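Local coordinates for periplasmic branched-chain amino acid-binding protein (Burkholderia mallei, PDB 3I09) that probably binds branched-chain amino acids or related small carboxylates in the periplasm for an ABC transporter, and holds acetoacetic acid in this crystal, at residues 114-119 and 304-309. Residues are numbered along the deposited sequence; the frame is centred on the assembly and turned at random.
Sequences TPYTVH and KVMAQL
Pro115 meets Met306, modelled as selenomethionine, through its backbone: the carbonyl O of Pro115 lies 3.5 Å from Met306 CG and also 3.5 Å from the terminal CE, so the side chain curls around that oxygen. Bends at chi2 (-49°) and chi3 (-55°) fold the chain back, bringing both carbons against one carbonyl oxygen. Pro115 belongs to a type I turn from Thr114 to Thr117, which is pinned by an ST turn: Tyr116 N donates to Thr114 OG1 at 2.9 Å, while Thr114 OG1 donates to Thr117 OG1, itself hydrogen-bonded to Asn88 OD1. At Tyr116 the selenium rests 3.9 Å from the CA, and ring atom CD1 lies 4.0 Å from Met306 CG. The CB of Tyr116 points away from helix 304-309, yet chi1 of -62° sets CG beside the backbone N, and the ring's OH hydrogen-bonds Asp303. Val118, on strand 117-119, outermost of the mixed sheet, directs CG2 to Met306 CE at 4.0 Å and more loosely to Leu309 CD1 at 4.4 Å. Val97 of the adjoining strand also touches Met306, placing the short helix 302-309 beside outer strands 97-100 and 117-119 of this type I binding protein. Across the contact the Met306 chain makes van der Waals approaches alone, implying close fit of a flexible, polarisable side chain, whereas directional bonds come from the turn, pairing with strand 97-100 and Tyr116 OH.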
ATOM      1  N   THR A 114     -14.946  -6.892  -5.956  1.00 13.38           N
ATOM      2  CA  THR A 114     -16.208  -6.289  -6.387  1.00 14.80           C
ATOM      3  C   THR A 114     -15.988  -5.701  -7.777  1.00 14.17           C
ATOM      4  O   THR A 114     -14.856  -5.470  -8.172  1.00 14.30           O
ATOM      5  CB  THR A 114     -16.745  -5.186  -5.419  1.00 14.19           C
ATOM      6  OG1 THR A 114     -16.403  -3.889  -5.879  1.00 14.68           O
ATOM      7  CG2 THR A 114     -16.228  -5.351  -3.945  1.00 15.69           C
ATOM      8  N   PRO A 115     -17.061  -5.440  -8.495  1.00 14.52           N
ATOM      9  CA  PRO A 115     -16.991  -4.786  -9.776  1.00 14.74           C
ATOM     10  C   PRO A 115     -16.717  -3.291  -9.720  1.00 14.26           C
ATOM     11  O   PRO A 115     -16.549  -2.698 -10.774  1.00 14.18           O
ATOM     12  CB  PRO A 115     -18.394  -4.985 -10.359  1.00 14.77           C
ATOM     13  CG  PRO A 115     -19.074  -5.921  -9.472  1.00 16.91           C
ATOM     14  CD  PRO A 115     -18.454  -5.744  -8.133  1.00 15.97           C
ATOM     15  N   TYR A 116     -16.646  -2.725  -8.512  1.00 12.56           N
ATOM     16  CA  TYR A 116     -16.446  -1.298  -8.317  1.00 13.16           C
ATOM     17  C   TYR A 116     -15.143  -0.940  -7.614  1.00 13.03           C
ATOM     18  O   TYR A 116     -14.968   0.228  -7.234  1.00 13.93           O
ATOM     19  CB  TYR A 116     -17.650  -0.727  -7.529  1.00 13.46           C
ATOM     20  CG  TYR A 116     -18.931  -0.914  -8.307  1.00 13.65           C
ATOM     21  CD1 TYR A 116     -19.268  -0.042  -9.339  1.00 16.92           C
ATOM     22  CD2 TYR A 116     -19.733  -2.013  -8.101  1.00 15.98           C
ATOM     23  CE1 TYR A 116     -20.403  -0.240 -10.107  1.00 17.70           C
ATOM     24  CE2 TYR A 116     -20.886  -2.204  -8.864  1.00 16.27           C
ATOM     25  CZ  TYR A 116     -21.198  -1.326  -9.863  1.00 16.95           C
ATOM     26  OH  TYR A 116     -22.331  -1.532 -10.621  1.00 20.56           O
ATOM     27  N   THR A 117     -14.238  -1.918  -7.455  1.00 12.74           N
ATOM     28  CA  THR A 117     -13.032  -1.755  -6.648  1.00 12.51           C
ATOM     29  C   THR A 117     -11.791  -1.766  -7.517  1.00 11.66           C
ATOM     30  O   THR A 117     -11.667  -2.607  -8.401  1.00 10.73           O
ATOM     31  CB  THR A 117     -12.950  -2.882  -5.642  1.00 13.90           C
ATOM     32  OG1 THR A 117     -14.141  -2.858  -4.825  1.00 16.81           O
ATOM     33  CG2 THR A 117     -11.652  -2.770  -4.769  1.00 11.66           C
ATOM     34  N   VAL A 118     -10.887  -0.830  -7.267  1.00 10.57           N
ATOM     35  CA  VAL A 118      -9.581  -0.846  -7.865  1.00 10.16           C
ATOM     36  C   VAL A 118      -8.563  -0.874  -6.725  1.00 12.17           C
ATOM     37  O   VAL A 118      -8.656  -0.049  -5.809  1.00 11.27           O
ATOM     38  CB  VAL A 118      -9.359   0.397  -8.734  1.00 11.24           C
ATOM     39  CG1 VAL A 118      -7.925   0.416  -9.309  1.00  9.54           C
ATOM     40  CG2 VAL A 118     -10.405   0.421  -9.847  1.00 11.88           C
ATOM     41  N   HIS A 119      -7.585  -1.788  -6.812  1.00 11.21           N
ATOM     42  CA  HIS A 119      -6.503  -1.855  -5.832  1.00 11.26           C
ATOM     43  C   HIS A 119      -5.251  -1.381  -6.555  1.00 12.14           C
ATOM     44  O   HIS A 119      -4.710  -2.059  -7.421  1.00 11.58           O
ATOM     45  CB  HIS A 119      -6.373  -3.266  -5.234  1.00 11.77           C
ATOM     46  CG  HIS A 119      -5.704  -3.289  -3.875  1.00 10.54           C
ATOM     47  ND1 HIS A 119      -5.382  -4.463  -3.233  1.00 14.13           N
ATOM     48  CD2 HIS A 119      -5.380  -2.295  -3.014  1.00 13.02           C
ATOM     49  CE1 HIS A 119      -4.819  -4.190  -2.070  1.00 11.15           C
ATOM     50  NE2 HIS A 119      -4.808  -2.881  -1.904  1.00 11.70           N
ATOM     51  N   LYS A 304     -20.192   3.282 -16.338  1.00 16.13           N
ATOM     52  CA  LYS A 304     -19.429   3.870 -17.426  1.00 16.46           C
ATOM     53  C   LYS A 304     -17.981   4.135 -17.026  1.00 14.78           C
ATOM     54  O   LYS A 304     -17.086   3.872 -17.799  1.00 13.67           O
ATOM     55  CB  LYS A 304     -20.054   5.170 -17.923  1.00 16.56           C
ATOM     56  CG  LYS A 304     -21.430   4.954 -18.572  1.00 19.25           C
ATOM     57  CD  LYS A 304     -22.054   6.263 -19.001  1.00 21.58           C
ATOM     58  CE  LYS A 304     -23.368   5.994 -19.701  1.00 25.02           C
ATOM     59  NZ  LYS A 304     -23.947   7.259 -20.235  1.00 28.16           N
ATOM     60  N   VAL A 305     -17.765   4.660 -15.814  1.00 13.90           N
ATOM     61  CA  VAL A 305     -16.394   4.961 -15.343  1.00 12.74           C
ATOM     62  C   VAL A 305     -15.603   3.665 -15.154  1.00 12.29           C
ATOM     63  O   VAL A 305     -14.448   3.572 -15.591  1.00 11.69           O
ATOM     64  CB  VAL A 305     -16.403   5.838 -14.052  1.00 12.97           C
ATOM     65  CG1 VAL A 305     -14.985   5.967 -13.504  1.00 10.87           C
ATOM     66  CG2 VAL A 305     -17.031   7.225 -14.373  1.00 12.00           C
HETATM   67  N   MSE A 306     -16.225   2.635 -14.582  1.00 11.62           N
HETATM   68  CA  MSE A 306     -15.532   1.358 -14.388  1.00 13.05           C
HETATM   69  C   MSE A 306     -15.128   0.761 -15.737  1.00 13.45           C
HETATM   70  O   MSE A 306     -13.994   0.270 -15.873  1.00 12.93           O
HETATM   71  CB  MSE A 306     -16.367   0.340 -13.580  1.00 12.54           C
HETATM   72  CG  MSE A 306     -16.486   0.600 -12.082  1.00 14.70           C
HETATM   73 SE   MSE A 306     -14.887   0.964 -11.080  0.75 12.99          SE
HETATM   74  CE  MSE A 306     -13.846  -0.578 -11.545  1.00 15.06           C
ATOM     75  N   ALA A 307     -16.011   0.849 -16.737  1.00 14.17           N
ATOM     76  CA  ALA A 307     -15.695   0.357 -18.087  1.00 13.97           C
ATOM     77  C   ALA A 307     -14.500   1.124 -18.686  1.00 14.12           C
ATOM     78  O   ALA A 307     -13.585   0.505 -19.256  1.00 13.54           O
ATOM     79  CB  ALA A 307     -16.927   0.420 -19.028  1.00 14.93           C
ATOM     80  N   GLN A 308     -14.463   2.445 -18.509  1.00 13.26           N
ATOM     81  CA  GLN A 308     -13.298   3.241 -18.934  1.00 13.73           C
ATOM     82  C   GLN A 308     -12.060   2.809 -18.169  1.00 12.90           C
ATOM     83  O   GLN A 308     -11.016   2.603 -18.782  1.00 13.19           O
ATOM     84  CB  GLN A 308     -13.472   4.750 -18.746  1.00 14.44           C
ATOM     85  CG  GLN A 308     -14.377   5.433 -19.737  1.00 17.59           C
ATOM     86  CD  GLN A 308     -13.793   5.462 -21.154  1.00 20.12           C
ATOM     87  OE1 GLN A 308     -12.568   5.338 -21.372  1.00 21.83           O
ATOM     88  NE2 GLN A 308     -14.656   5.647 -22.106  1.00 23.20           N
ATOM     89  N   LEU A 309     -12.152   2.687 -16.841  1.00 12.18           N
ATOM     90  CA  LEU A 309     -10.986   2.304 -16.056  1.00 12.04           C
ATOM     91  C   LEU A 309     -10.391   0.973 -16.511  1.00 11.34           C
ATOM     92  O   LEU A 309      -9.164   0.802 -16.513  1.00 12.31           O
ATOM     93  CB  LEU A 309     -11.314   2.274 -14.560  1.00 11.77           C
ATOM     94  CG  LEU A 309     -11.471   3.631 -13.883  1.00 10.77           C
ATOM     95  CD1 LEU A 309     -12.127   3.456 -12.489  1.00 11.83           C
ATOM     96  CD2 LEU A 309     -10.144   4.398 -13.788  1.00  9.20           C
TER